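Pyruvate kinase (Toxoplasma gondii, PDB 3GG8) probably catalyses the last step of glycolysis, transferring a phosphoryl group from phosphoenolpyruvate to ADP to give pyruvate and ATP. Local coordinates at residues V402-C407 and L505-V510; H211-F216 and G241-R246; A124-V129 and L165-V170; A336-T341 and T372-P377. All coordinates share one frame; numbering follows the deposited sequence.

Contact 1: residues V402-C407 and L505-V510; sequences VETAEC and LKVLTV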
loop_
_atom_site.group_PDB
_atom_site.type_symbol
_atom_site.label_atom_id
_atom_site.label_comp_id
_atom_site.label_asym_id
_atom_site.label_seq_id
_atom_site.Cartn_x
_atom_site.Cartn_y
_atom_site.Cartn_z
ATOM N N VAL C 402 -17.886 7.232 2.992
ATOM C CA VAL C 402 -17.721 6.177 1.992
ATOM C C VAL C 402 -17.027 4.935 2.599
ATOM O O VAL C 402 -17.535 3.812 2.487
ATOM C CB VAL C 402 -16.963 6.724 0.761
ATOM C CG1 VAL C 402 -16.728 5.631 -0.273
ATOM C CG2 VAL C 402 -17.723 7.910 0.154
ATOM N N GLU C 403 -15.889 5.158 3.259
ATOM C CA GLU C 403 -15.173 4.137 4.027
ATOM C C GLU C 403 -16.035 3.403 5.039
ATOM O O GLU C 403 -15.998 2.180 5.119
ATOM C CB GLU C 403 -14.019 4.767 4.806
ATOM C CG GLU C 403 -12.770 5.051 4.017
ATOM C CD GLU C 403 -11.667 5.692 4.865
ATOM O OE1 GLU C 403 -11.801 5.733 6.116
ATOM O OE2 GLU C 403 -10.655 6.149 4.272
ATOM N N THR C 404 -16.768 4.165 5.844
ATOM C CA THR C 404 -17.602 3.600 6.907
ATOM C C THR C 404 -18.776 2.823 6.325
ATOM O O THR C 404 -19.097 1.737 6.823
ATOM C CB THR C 404 -18.092 4.686 7.877
ATOM O OG1 THR C 404 -16.954 5.392 8.385
ATOM C CG2 THR C 404 -18.849 4.069 9.057
ATOM N N ALA C 405 -19.394 3.384 5.271
ATOM C CA ALA C 405 -20.491 2.719 4.558
ATOM C C ALA C 405 -20.078 1.334 4.100
ATOM O O ALA C 405 -20.816 0.364 4.276
ATOM C CB ALA C 405 -20.943 3.540 3.366
ATOM N N GLU C 406 -18.895 1.262 3.501
ATOM C CA GLU C 406 -18.295 -0.006 3.083
ATOM C C GLU C 406 -18.003 -0.908 4.288
ATOM O O GLU C 406 -18.278 -2.107 4.268
ATOM C CB GLU C 406 -17.021 0.291 2.285
ATOM C CG GLU C 406 -16.025 -0.842 2.154
ATOM C CD GLU C 406 -16.580 -2.021 1.387
ATOM O OE1 GLU C 406 -17.265 -1.798 0.361
ATOM O OE2 GLU C 406 -16.322 -3.174 1.817
ATOM N N CYS C 407 -17.461 -0.317 5.341
ATOM C CA CYS C 407 -17.056 -1.066 6.517
ATOM C C CYS C 407 -18.241 -1.749 7.221
ATOM O O CYS C 407 -18.128 -2.899 7.641
ATOM C CB CYS C 407 -16.315 -0.133 7.468
ATOM S SG CYS C 407 -15.135 -0.936 8.524
ATOM N N LEU C 505 -21.358 12.823 10.673
ATOM C CA LEU C 505 -21.494 11.515 10.073
ATOM C C LEU C 505 -22.148 10.649 11.124
ATOM O O LEU C 505 -21.618 10.472 12.209
ATOM C CB LEU C 505 -20.126 10.967 9.655
ATOM C CG LEU C 505 -19.925 9.571 9.034
ATOM C CD1 LEU C 505 -18.503 9.487 8.528
ATOM C CD2 LEU C 505 -20.163 8.455 10.015
ATOM N N LYS C 506 -23.324 10.132 10.799
ATOM C CA LYS C 506 -24.056 9.249 11.689
ATOM C C LYS C 506 -24.203 7.875 11.063
ATOM O O LYS C 506 -24.445 7.752 9.871
ATOM C CB LYS C 506 -25.451 9.802 11.939
ATOM C CG LYS C 506 -25.548 10.799 13.034
ATOM C CD LYS C 506 -26.888 10.664 13.741
ATOM C CE LYS C 506 -27.289 11.973 14.430
ATOM N NZ LYS C 506 -28.385 11.803 15.434
ATOM N N VAL C 507 -24.082 6.831 11.875
ATOM C CA VAL C 507 -24.443 5.500 11.415
ATOM C C VAL C 507 -25.651 5.060 12.223
ATOM O O VAL C 507 -25.644 5.093 13.453
ATOM C CB VAL C 507 -23.287 4.477 11.503
ATOM C CG1 VAL C 507 -23.709 3.152 10.863
ATOM C CG2 VAL C 507 -22.037 5.015 10.817
ATOM N N LEU C 508 -26.706 4.676 11.520
ATOM C CA LEU C 508 -27.941 4.288 12.187
ATOM C C LEU C 508 -28.574 3.057 11.532
ATOM O O LEU C 508 -28.326 2.767 10.353
ATOM C CB LEU C 508 -28.915 5.485 12.281
ATOM C CG LEU C 508 -29.073 6.441 11.097
ATOM N N THR C 509 -29.380 2.338 12.306
ATOM C CA THR C 509 -29.977 1.094 11.864
ATOM C C THR C 509 -31.479 1.251 11.617
ATOM O O THR C 509 -32.198 1.805 12.455
ATOM C CB THR C 509 -29.702 -0.012 12.902
ATOM O OG1 THR C 509 -28.284 -0.117 13.124
ATOM C CG2 THR C 509 -30.239 -1.354 12.433
ATOM N N VAL C 510 -31.943 0.765 10.463
ATOM C CA VAL C 510 -33.369 0.775 10.121
ATOM C C VAL C 510 -34.154 -0.070 11.130
ATOM O O VAL C 510 -33.774 -1.209 11.429
ATOM C CB VAL C 510 -33.634 0.258 8.677
ATOM C CG1 VAL C 510 -35.093 0.494 8.271
ATOM C CG2 VAL C 510 -32.694 0.923 7.684
#

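Contact 2: residues H211-F216 and G241-R246; sequences HDILNF and GLLGPR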
loop_
_atom_site.group_PDB
_atom_site.type_symbol
_atom_site.label_atom_id
_atom_site.label_comp_id
_atom_site.label_asym_id
_atom_site.label_seq_id
_atom_site.Cartn_x
_atom_site.Cartn_y
_atom_site.Cartn_z
ATOM N N HIS C 211 -28.876 36.957 -25.523
ATOM C CA HIS C 211 -30.344 37.044 -25.501
ATOM C C HIS C 211 -30.984 35.725 -25.024
ATOM O O HIS C 211 -31.919 35.718 -24.195
ATOM C CB HIS C 211 -30.842 37.443 -26.900
ATOM C CG HIS C 211 -32.335 37.460 -27.048
ATOM N ND1 HIS C 211 -33.147 38.332 -26.352
ATOM C CD2 HIS C 211 -33.154 36.742 -27.849
ATOM C CE1 HIS C 211 -34.404 38.128 -26.703
ATOM N NE2 HIS C 211 -34.435 37.175 -27.618
ATOM N N ASP C 212 -30.465 34.613 -25.531
ATOM C CA ASP C 212 -30.927 33.299 -25.121
ATOM C C ASP C 212 -30.667 33.005 -23.646
ATOM O O ASP C 212 -31.505 32.418 -22.976
ATOM C CB ASP C 212 -30.283 32.231 -25.991
ATOM C CG ASP C 212 -30.666 32.364 -27.462
ATOM O OD1 ASP C 212 -31.714 32.965 -27.763
ATOM O OD2 ASP C 212 -29.923 31.847 -28.314
ATOM N N ILE C 213 -29.512 33.410 -23.132
ATOM C CA ILE C 213 -29.207 33.200 -21.713
ATOM C C ILE C 213 -30.076 34.066 -20.783
ATOM O O ILE C 213 -30.646 33.563 -19.802
ATOM C CB ILE C 213 -27.705 33.440 -21.419
ATOM C CG1 ILE C 213 -26.873 32.284 -21.998
ATOM C CG2 ILE C 213 -27.450 33.626 -19.906
ATOM C CD1 ILE C 213 -25.386 32.627 -22.205
ATOM N N LEU C 214 -30.182 35.349 -21.105
ATOM C CA LEU C 214 -30.849 36.302 -20.225
ATOM C C LEU C 214 -32.368 36.286 -20.377
ATOM O O LEU C 214 -33.084 36.335 -19.382
ATOM C CB LEU C 214 -30.329 37.729 -20.458
ATOM C CG LEU C 214 -28.853 38.100 -20.229
ATOM C CD1 LEU C 214 -28.618 39.568 -20.651
ATOM C CD2 LEU C 214 -28.410 37.900 -18.774
ATOM N N ASN C 215 -32.851 36.235 -21.622
ATOM C CA ASN C 215 -34.274 36.363 -21.878
ATOM C C ASN C 215 -35.031 35.052 -22.064
ATOM O O ASN C 215 -36.264 35.054 -22.127
ATOM C CB ASN C 215 -34.524 37.378 -22.995
ATOM C CG ASN C 215 -33.962 38.750 -22.648
ATOM O OD1 ASN C 215 -33.255 39.375 -23.439
ATOM N ND2 ASN C 215 -34.243 39.200 -21.442
ATOM N N PHE C 216 -34.302 33.935 -22.086
ATOM C CA PHE C 216 -34.932 32.645 -21.999
ATOM C C PHE C 216 -34.415 31.868 -20.780
ATOM O O PHE C 216 -35.194 31.577 -19.861
ATOM C CB PHE C 216 -34.745 31.835 -23.282
ATOM C CG PHE C 216 -35.620 30.601 -23.349
ATOM C CD1 PHE C 216 -36.826 30.626 -24.062
ATOM C CD2 PHE C 216 -35.246 29.435 -22.695
ATOM C CE1 PHE C 216 -37.638 29.495 -24.121
ATOM C CE2 PHE C 216 -36.048 28.293 -22.738
ATOM C CZ PHE C 216 -37.255 28.321 -23.458
ATOM N N GLY C 241 -20.810 36.652 -14.989
ATOM C CA GLY C 241 -21.144 38.053 -14.748
ATOM C C GLY C 241 -22.428 38.439 -15.455
ATOM O O GLY C 241 -23.215 39.253 -14.956
ATOM N N LEU C 242 -22.628 37.853 -16.633
ATOM C CA LEU C 242 -23.858 38.005 -17.408
ATOM C C LEU C 242 -25.054 37.512 -16.610
ATOM O O LEU C 242 -26.060 38.209 -16.515
ATOM C CB LEU C 242 -23.745 37.200 -18.692
ATOM C CG LEU C 242 -24.252 37.686 -20.033
ATOM C CD1 LEU C 242 -23.699 39.087 -20.340
ATOM C CD2 LEU C 242 -23.831 36.671 -21.093
ATOM N N LEU C 243 -24.923 36.315 -16.035
ATOM C CA LEU C 243 -25.993 35.665 -15.280
ATOM C C LEU C 243 -26.441 36.510 -14.072
ATOM O O LEU C 243 -27.640 36.607 -13.765
ATOM C CB LEU C 243 -25.552 34.265 -14.839
ATOM C CG LEU C 243 -25.622 33.134 -15.884
ATOM C CD1 LEU C 243 -24.898 31.888 -15.424
ATOM C CD2 LEU C 243 -27.086 32.790 -16.258
ATOM N N GLY C 244 -25.472 37.105 -13.383
ATOM C CA GLY C 244 -25.749 38.052 -12.313
ATOM C C GLY C 244 -26.443 37.417 -11.133
ATOM O O GLY C 244 -26.537 36.189 -11.057
ATOM N N PRO C 245 -26.918 38.248 -10.191
ATOM C CA PRO C 245 -27.685 37.753 -9.041
ATOM C C PRO C 245 -28.999 37.068 -9.438
ATOM O O PRO C 245 -29.378 36.075 -8.819
ATOM C CB PRO C 245 -27.973 39.028 -8.228
ATOM C CG PRO C 245 -26.948 40.003 -8.677
ATOM C CD PRO C 245 -26.726 39.709 -10.127
ATOM N N ARG C 246 -29.683 37.594 -10.453
ATOM C CA ARG C 246 -30.949 37.003 -10.890
ATOM C C ARG C 246 -30.739 35.608 -11.484
ATOM O O ARG C 246 -31.657 34.800 -11.498
ATOM C CB ARG C 246 -31.690 37.918 -11.870
#

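Contact 3: residues A124-V129 and L165-V170; sequences ATLKIV and LSVKVV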
loop_
_atom_site.group_PDB
_atom_site.type_symbol
_atom_site.label_atom_id
_atom_site.label_comp_id
_atom_site.label_asym_id
_atom_site.label_seq_id
_atom_site.Cartn_x
_atom_site.Cartn_y
_atom_site.Cartn_z
ATOM N N ALA C 124 -5.700 19.300 -55.994
ATOM C CA ALA C 124 -6.228 20.460 -56.707
ATOM C C ALA C 124 -6.290 21.692 -55.802
ATOM O O ALA C 124 -6.443 21.583 -54.578
ATOM C CB ALA C 124 -7.593 20.160 -57.323
ATOM N N THR C 125 -6.156 22.851 -56.442
ATOM C CA THR C 125 -6.106 24.165 -55.808
ATOM C C THR C 125 -7.509 24.704 -55.515
ATOM O O THR C 125 -8.359 24.739 -56.406
ATOM C CB THR C 125 -5.366 25.152 -56.748
ATOM O OG1 THR C 125 -4.000 24.737 -56.887
ATOM C CG2 THR C 125 -5.422 26.590 -56.235
ATOM N N LEU C 126 -7.732 25.136 -54.275
ATOM C CA LEU C 126 -8.962 25.837 -53.890
ATOM C C LEU C 126 -8.678 27.173 -53.194
ATOM O O LEU C 126 -8.072 27.215 -52.118
ATOM C CB LEU C 126 -9.839 24.961 -52.992
ATOM C CG LEU C 126 -11.092 25.543 -52.317
ATOM C CD1 LEU C 126 -12.163 25.967 -53.327
ATOM C CD2 LEU C 126 -11.656 24.515 -51.339
ATOM N N LYS C 127 -9.119 28.257 -53.820
ATOM C CA LYS C 127 -9.049 29.569 -53.212
ATOM C C LYS C 127 -10.233 29.721 -52.267
ATOM O O LYS C 127 -11.370 29.425 -52.640
ATOM C CB LYS C 127 -9.075 30.650 -54.296
ATOM C CG LYS C 127 -8.860 32.067 -53.799
ATOM C CD LYS C 127 -8.433 32.936 -54.961
ATOM C CE LYS C 127 -8.630 34.416 -54.675
ATOM N NZ LYS C 127 -8.077 35.224 -55.818
ATOM N N ILE C 128 -9.967 30.147 -51.034
ATOM C CA ILE C 128 -11.047 30.496 -50.126
ATOM C C ILE C 128 -10.993 31.977 -49.817
ATOM O O ILE C 128 -10.042 32.452 -49.211
ATOM C CB ILE C 128 -11.030 29.659 -48.836
ATOM C CG1 ILE C 128 -11.133 28.171 -49.171
ATOM C CG2 ILE C 128 -12.185 30.086 -47.885
ATOM C CD1 ILE C 128 -11.036 27.274 -47.964
ATOM N N VAL C 129 -12.028 32.700 -50.234
ATOM C CA VAL C 129 -12.071 34.163 -50.090
ATOM C C VAL C 129 -12.910 34.626 -48.897
ATOM O O VAL C 129 -13.713 33.862 -48.349
ATOM C CB VAL C 129 -12.572 34.880 -51.390
ATOM C CG1 VAL C 129 -11.784 34.420 -52.631
ATOM C CG2 VAL C 129 -14.083 34.700 -51.591
ATOM N N LEU C 165 -14.000 17.323 -46.665
ATOM C CA LEU C 165 -12.879 17.771 -47.468
ATOM C C LEU C 165 -11.863 18.383 -46.532
ATOM O O LEU C 165 -12.223 19.132 -45.608
ATOM C CB LEU C 165 -13.342 18.800 -48.504
ATOM C CG LEU C 165 -12.309 19.580 -49.322
ATOM C CD1 LEU C 165 -11.527 18.705 -50.316
ATOM C CD2 LEU C 165 -13.013 20.699 -50.046
ATOM N N SER C 166 -10.602 18.036 -46.774
ATOM C CA SER C 166 -9.482 18.570 -46.038
ATOM C C SER C 166 -8.541 19.294 -46.995
ATOM O O SER C 166 -8.073 18.707 -47.980
ATOM C CB SER C 166 -8.750 17.453 -45.309
ATOM O OG SER C 166 -7.584 17.952 -44.690
ATOM N N VAL C 167 -8.293 20.572 -46.717
ATOM C CA VAL C 167 -7.336 21.353 -47.494
ATOM C C VAL C 167 -6.156 21.801 -46.617
ATOM O O VAL C 167 -6.332 22.110 -45.429
ATOM C CB VAL C 167 -7.997 22.562 -48.234
ATOM C CG1 VAL C 167 -9.096 22.090 -49.199
ATOM C CG2 VAL C 167 -8.560 23.584 -47.250
ATOM N N LYS C 168 -4.953 21.799 -47.199
ATOM C CA LYS C 168 -3.769 22.368 -46.546
ATOM C C LYS C 168 -3.564 23.784 -47.081
ATOM O O LYS C 168 -3.622 24.000 -48.296
ATOM C CB LYS C 168 -2.519 21.513 -46.823
ATOM C CG LYS C 168 -1.408 21.618 -45.758
ATOM C CD LYS C 168 0.003 21.580 -46.366
ATOM C CE LYS C 168 0.577 20.158 -46.517
ATOM N NZ LYS C 168 0.972 19.528 -45.207
ATOM N N VAL C 169 -3.332 24.739 -46.182
ATOM C CA VAL C 169 -3.084 26.138 -46.571
ATOM C C VAL C 169 -1.695 26.300 -47.215
ATOM O O VAL C 169 -0.682 25.911 -46.637
ATOM C CB VAL C 169 -3.245 27.132 -45.373
ATOM C CG1 VAL C 169 -2.928 28.557 -45.802
ATOM C CG2 VAL C 169 -4.648 27.064 -44.780
ATOM N N VAL C 170 -1.668 26.887 -48.407
ATOM C CA VAL C 170 -0.439 27.052 -49.175
ATOM C C VAL C 170 0.050 28.514 -49.125
ATOM O O VAL C 170 1.256 28.775 -49.058
ATOM C CB VAL C 170 -0.631 26.529 -50.637
ATOM C CG1 VAL C 170 0.421 27.081 -51.582
ATOM C CG2 VAL C 170 -0.600 25.003 -50.655
#

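Contact 4: residues A336-T341 and T372-P377; sequences AVLDGT and TCVDYP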
loop_
_atom_site.group_PDB
_atom_site.type_symbol
_atom_site.label_atom_id
_atom_site.label_comp_id
_atom_site.label_asym_id
_atom_site.label_seq_id
_atom_site.Cartn_x
_atom_site.Cartn_y
_atom_site.Cartn_z
ATOM N N ALA C 336 -16.983 5.344 -21.756
ATOM C CA ALA C 336 -17.125 6.672 -21.143
ATOM C C ALA C 336 -17.481 6.534 -19.661
ATOM O O ALA C 336 -16.907 7.233 -18.819
ATOM C CB ALA C 336 -18.181 7.515 -21.866
ATOM N N VAL C 337 -18.421 5.625 -19.360
ATOM C CA VAL C 337 -18.784 5.272 -17.976
ATOM C C VAL C 337 -17.553 4.780 -17.199
ATOM O O VAL C 337 -17.307 5.208 -16.068
ATOM C CB VAL C 337 -19.946 4.234 -17.922
ATOM C CG1 VAL C 337 -20.213 3.765 -16.496
ATOM C CG2 VAL C 337 -21.223 4.818 -18.542
ATOM N N LEU C 338 -16.763 3.912 -17.837
ATOM C CA LEU C 338 -15.579 3.354 -17.202
ATOM C C LEU C 338 -14.444 4.359 -17.072
ATOM O O LEU C 338 -13.600 4.225 -16.196
ATOM C CB LEU C 338 -15.104 2.094 -17.927
ATOM C CG LEU C 338 -16.004 0.885 -17.674
ATOM C CD1 LEU C 338 -15.762 -0.151 -18.736
ATOM C CD2 LEU C 338 -15.759 0.331 -16.283
ATOM N N ASP C 339 -14.418 5.345 -17.961
ATOM C CA ASP C 339 -13.493 6.468 -17.875
ATOM C C ASP C 339 -13.832 7.285 -16.622
ATOM O O ASP C 339 -12.958 7.934 -16.048
ATOM C CB ASP C 339 -13.650 7.390 -19.097
ATOM C CG ASP C 339 -12.827 6.946 -20.307
ATOM O OD1 ASP C 339 -12.206 5.848 -20.265
ATOM O OD2 ASP C 339 -12.812 7.728 -21.298
ATOM N N GLY C 340 -15.113 7.278 -16.244
ATOM C CA GLY C 340 -15.576 7.930 -15.022
ATOM C C GLY C 340 -16.623 9.007 -15.219
ATOM O O GLY C 340 -16.821 9.846 -14.347
ATOM N N THR C 341 -17.320 8.978 -16.347
ATOM C CA THR C 341 -18.242 10.061 -16.695
ATOM C C THR C 341 -19.449 10.145 -15.753
ATOM O O THR C 341 -19.954 9.121 -15.305
ATOM C CB THR C 341 -18.722 9.967 -18.184
ATOM O OG1 THR C 341 -19.250 11.238 -18.597
ATOM C CG2 THR C 341 -19.787 8.878 -18.355
ATOM N N THR C 372 -21.204 -2.667 -13.948
ATOM C CA THR C 372 -20.791 -4.046 -13.592
ATOM C C THR C 372 -19.266 -4.189 -13.509
ATOM O O THR C 372 -18.747 -4.912 -12.660
ATOM C CB THR C 372 -21.379 -5.050 -14.624
ATOM O OG1 THR C 372 -22.614 -5.573 -14.128
ATOM C CG2 THR C 372 -20.441 -6.186 -14.954
ATOM N N CYS C 373 -18.556 -3.488 -14.393
ATOM C CA CYS C 373 -17.094 -3.563 -14.476
ATOM C C CYS C 373 -16.353 -2.757 -13.416
ATOM O O CYS C 373 -15.162 -2.979 -13.197
ATOM C CB CYS C 373 -16.628 -3.067 -15.840
ATOM S SG CYS C 373 -16.564 -4.306 -17.072
ATOM N N VAL C 374 -17.039 -1.803 -12.787
ATOM C CA VAL C 374 -16.374 -0.850 -11.895
ATOM C C VAL C 374 -15.851 -1.498 -10.602
ATOM O O VAL C 374 -16.584 -2.204 -9.892
ATOM C CB VAL C 374 -17.275 0.390 -11.602
ATOM C CG1 VAL C 374 -16.616 1.312 -10.596
ATOM C CG2 VAL C 374 -17.574 1.158 -12.892
ATOM N N ASP C 375 -14.564 -1.276 -10.337
ATOM C CA ASP C 375 -13.922 -1.688 -9.089
ATOM C C ASP C 375 -13.981 -0.499 -8.118
ATOM O O ASP C 375 -13.156 0.430 -8.195
ATOM C CB ASP C 375 -12.471 -2.142 -9.347
ATOM C CG ASP C 375 -11.849 -2.893 -8.155
ATOM O OD1 ASP C 375 -10.811 -3.570 -8.352
ATOM O OD2 ASP C 375 -12.379 -2.818 -7.022
ATOM N N TYR C 376 -14.973 -0.536 -7.220
ATOM C CA TYR C 376 -15.251 0.569 -6.293
ATOM C C TYR C 376 -14.173 0.784 -5.212
ATOM O O TYR C 376 -13.826 1.936 -4.919
ATOM C CB TYR C 376 -16.663 0.457 -5.686
ATOM C CG TYR C 376 -17.775 0.726 -6.679
ATOM C CD1 TYR C 376 -17.959 2.004 -7.217
ATOM C CD2 TYR C 376 -18.645 -0.294 -7.089
ATOM C CE1 TYR C 376 -18.979 2.268 -8.142
ATOM C CE2 TYR C 376 -19.675 -0.041 -8.020
ATOM C CZ TYR C 376 -19.830 1.242 -8.541
ATOM O OH TYR C 376 -20.823 1.517 -9.457
ATOM N N PRO C 377 -13.650 -0.308 -4.605
ATOM C CA PRO C 377 -12.487 -0.149 -3.714
ATOM C C PRO C 377 -11.258 0.480 -4.389
ATOM O O PRO C 377 -10.578 1.307 -3.768
ATOM C CB PRO C 377 -12.179 -1.588 -3.276
ATOM C CG PRO C 377 -13.470 -2.311 -3.419
ATOM C CD PRO C 377 -14.104 -1.712 -4.645
#

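Contact 1: residues V402-C407 and L505-V510
Thr404 meets Leu505 and Val507 in a small, buried helix-on-sheet contact in the C-terminal alpha/beta domain, where helix 393-407 lies over strand 502-509, the outermost strand of the mixed sheet within this chain, antiparallel to its neighbour 487-494. The touch is methyl to methyl: Thr404 CG2 reaches Val507 CG2 at 3.8 Å, and the two side chains cross obliquely. With chi1 at -55°, Thr404 sends CG2 away from its backbone N and down onto the strand, while OG1 swings back beside that N and hydrogen-bonds to Ala400 O, one turn earlier in the helix. OG1 borders Leu505 only loosely, 4.4 Å from Leu505 CD1. The leucine fits further back along the same helix, against Val397, Ala400 and Ala401. Leu505 and Val507, two apart on the strand, thus both point at the helix, and Lys506 between them turns to the other side of the sheet, where it forms a salt bridge with Asp466. Residues 505-507 also pair in an antiparallel ladder with a strand of the second subunit, which continues the sheet across the interface; Thr404 packs there on Ala400 of that subunit and Val507 on its Thr393. Since no hydrogen bond links helix and strand here, this contact rests on apolar packing, and the threonine hydroxyl, already bound within its own helix, adds no unmet polar demand to the buried layer.

Contact 2: residues H211-F216 and G241-R246
Leu242 forms the bump of this contact and the consecutive pair Ile213 and Leu214 the hollow that receives it. Leu214 CD2 comes up on one flank, 4.3 Å from Leu242 CG, and Ile213 CD1 borders the other more loosely, 4.5 Å from Leu242 CD2. The same Leu214 methyl also presses on the backbone, 3.3 Å from Leu242 O, a tight fit for a carbon against a carbonyl oxygen. A second meeting, closer than the other two side-chain pairs, joins Ile213 CG2 to Leu243 CD2 at 3.8 Å, the two side chains crossing at about a right angle. Ile213 can serve both leucines because it branches at CB: chi1 of -72° puts CG2 on the far side from the backbone N, turned to Leu243, leaving the longer CG1-CD1 arm for Leu242. Ile205, which touches both Ile213 and Leu242, fills in from the loop before helix 207-217. That helix and helix 233-243 follow one another around the outside of the beta/alpha barrel, with strand 224-227 between them, and the contact sits at the C-terminal end of the second, just before Gly244 breaks the helix with positive phi. Apart from the Leu214 methyl on the Leu242 carbonyl, this is hydrocarbon packing, so the fit here depends on side-chain shape and not on directed bonds.

Contact 3: residues A124-V129 and L165-V170
No aromatic ring lies between Leu126 and its partners Leu165 and Val167, so methyl groups of branched side chains make the contact; the flat group of the neighbourhood, the Tyr176 ring, engages Lys127, which takes no part in the contact, in a cation-pi interaction. Leu126 CD2 is the shared atom, 4.1 Å from Val167 CG1 and 4.3 Å from Leu165 CD2. The leucine reaches across by extending CG away from its backbone N (chi1 172°) and then bending at chi2 to 65°, which presents one methyl to both partners. Against Val167 it crosses at about a right angle. Strands 125-129 and 165-172 both run antiparallel to strand 176-181, which separates them in the sheet, and the CA atoms of Leu126 and Val167 lie 8.0 Å apart. This mixed sheet belongs to the small beta-barrel B domain of pyruvate kinases, inserted between the third strand and third helix of the large barrel, and the three residues are buried in its interior. Ile141 adjoins Leu126, Ile158 adjoins Val167, and Ile160 adjoins Leu165, extending the apolar lining. From the intervening strand, Thr179 OG1 hydrogen-bonds to Leu126 O, and the Val167 side chain also touches Thr179.

Contact 4: residues A336-T341 and T372-P377
A Schellman motif ends helix 327-339 of the beta/alpha barrel, and Leu338, in its last turn, leans on Cys373 and Val374 in the link that leaves the barrel. Leu338 CD2 makes the closest touches: it sits 3.5 Å from Cys373 CB, a close fit, and 3.9 Å from Val374 CG2, while Leu338 CD1 flanks Cys373 CB at 4.2 Å. Its chi1 of -73° places CG beside the backbone N, which carries the two end methyls over to the link. The side chains of Leu338 and Val374 pass alongside each other, running opposite ways. The other valine methyl, CG1, lies 3.5 Å above the plane of the Tyr376 ring, offset toward its rim, so Val374 is packed between leucine and tyrosine. Behind the contact, Thr341 N reaches back to Ala336 O at 3.1 Å, Gly340 N bonds weakly to Val337 O, and Gly340, with positive phi, turns the chain toward strand 343-346. Arg452 binds Val337 O and Thr341 O, tying this helix end to the C-terminal domain. Leu338 also packs on Lys296 and Cys373 on Leu293 of the third subunit. The arrangement is that of a glycine-terminated Schellman helix end leading into the eighth strand of a beta/alpha barrel, packed against the segment entering helix 376-384, whose N-cap position is Asp375.

Overall arrangement
From the N terminus the four contacts follow in series, none nesting in or crossing another. Contact 3 comes first, closing a loop of 35 residues within the B domain. Contact 2, after the chain has returned to the large barrel, closes 24 residues by joining neighbouring outer helices. Contact 4 then closes 30, tying the end of a late barrel helix to the exit link, and contact 1 spans 97 residues to bring the C-terminal strand back to helix 393-407. Contacts 1 and 3 mark opposite sides of the chain, their centres 63 Å apart, whereas contacts 1 and 4 approach to about 5 Å between nearest atoms without touching.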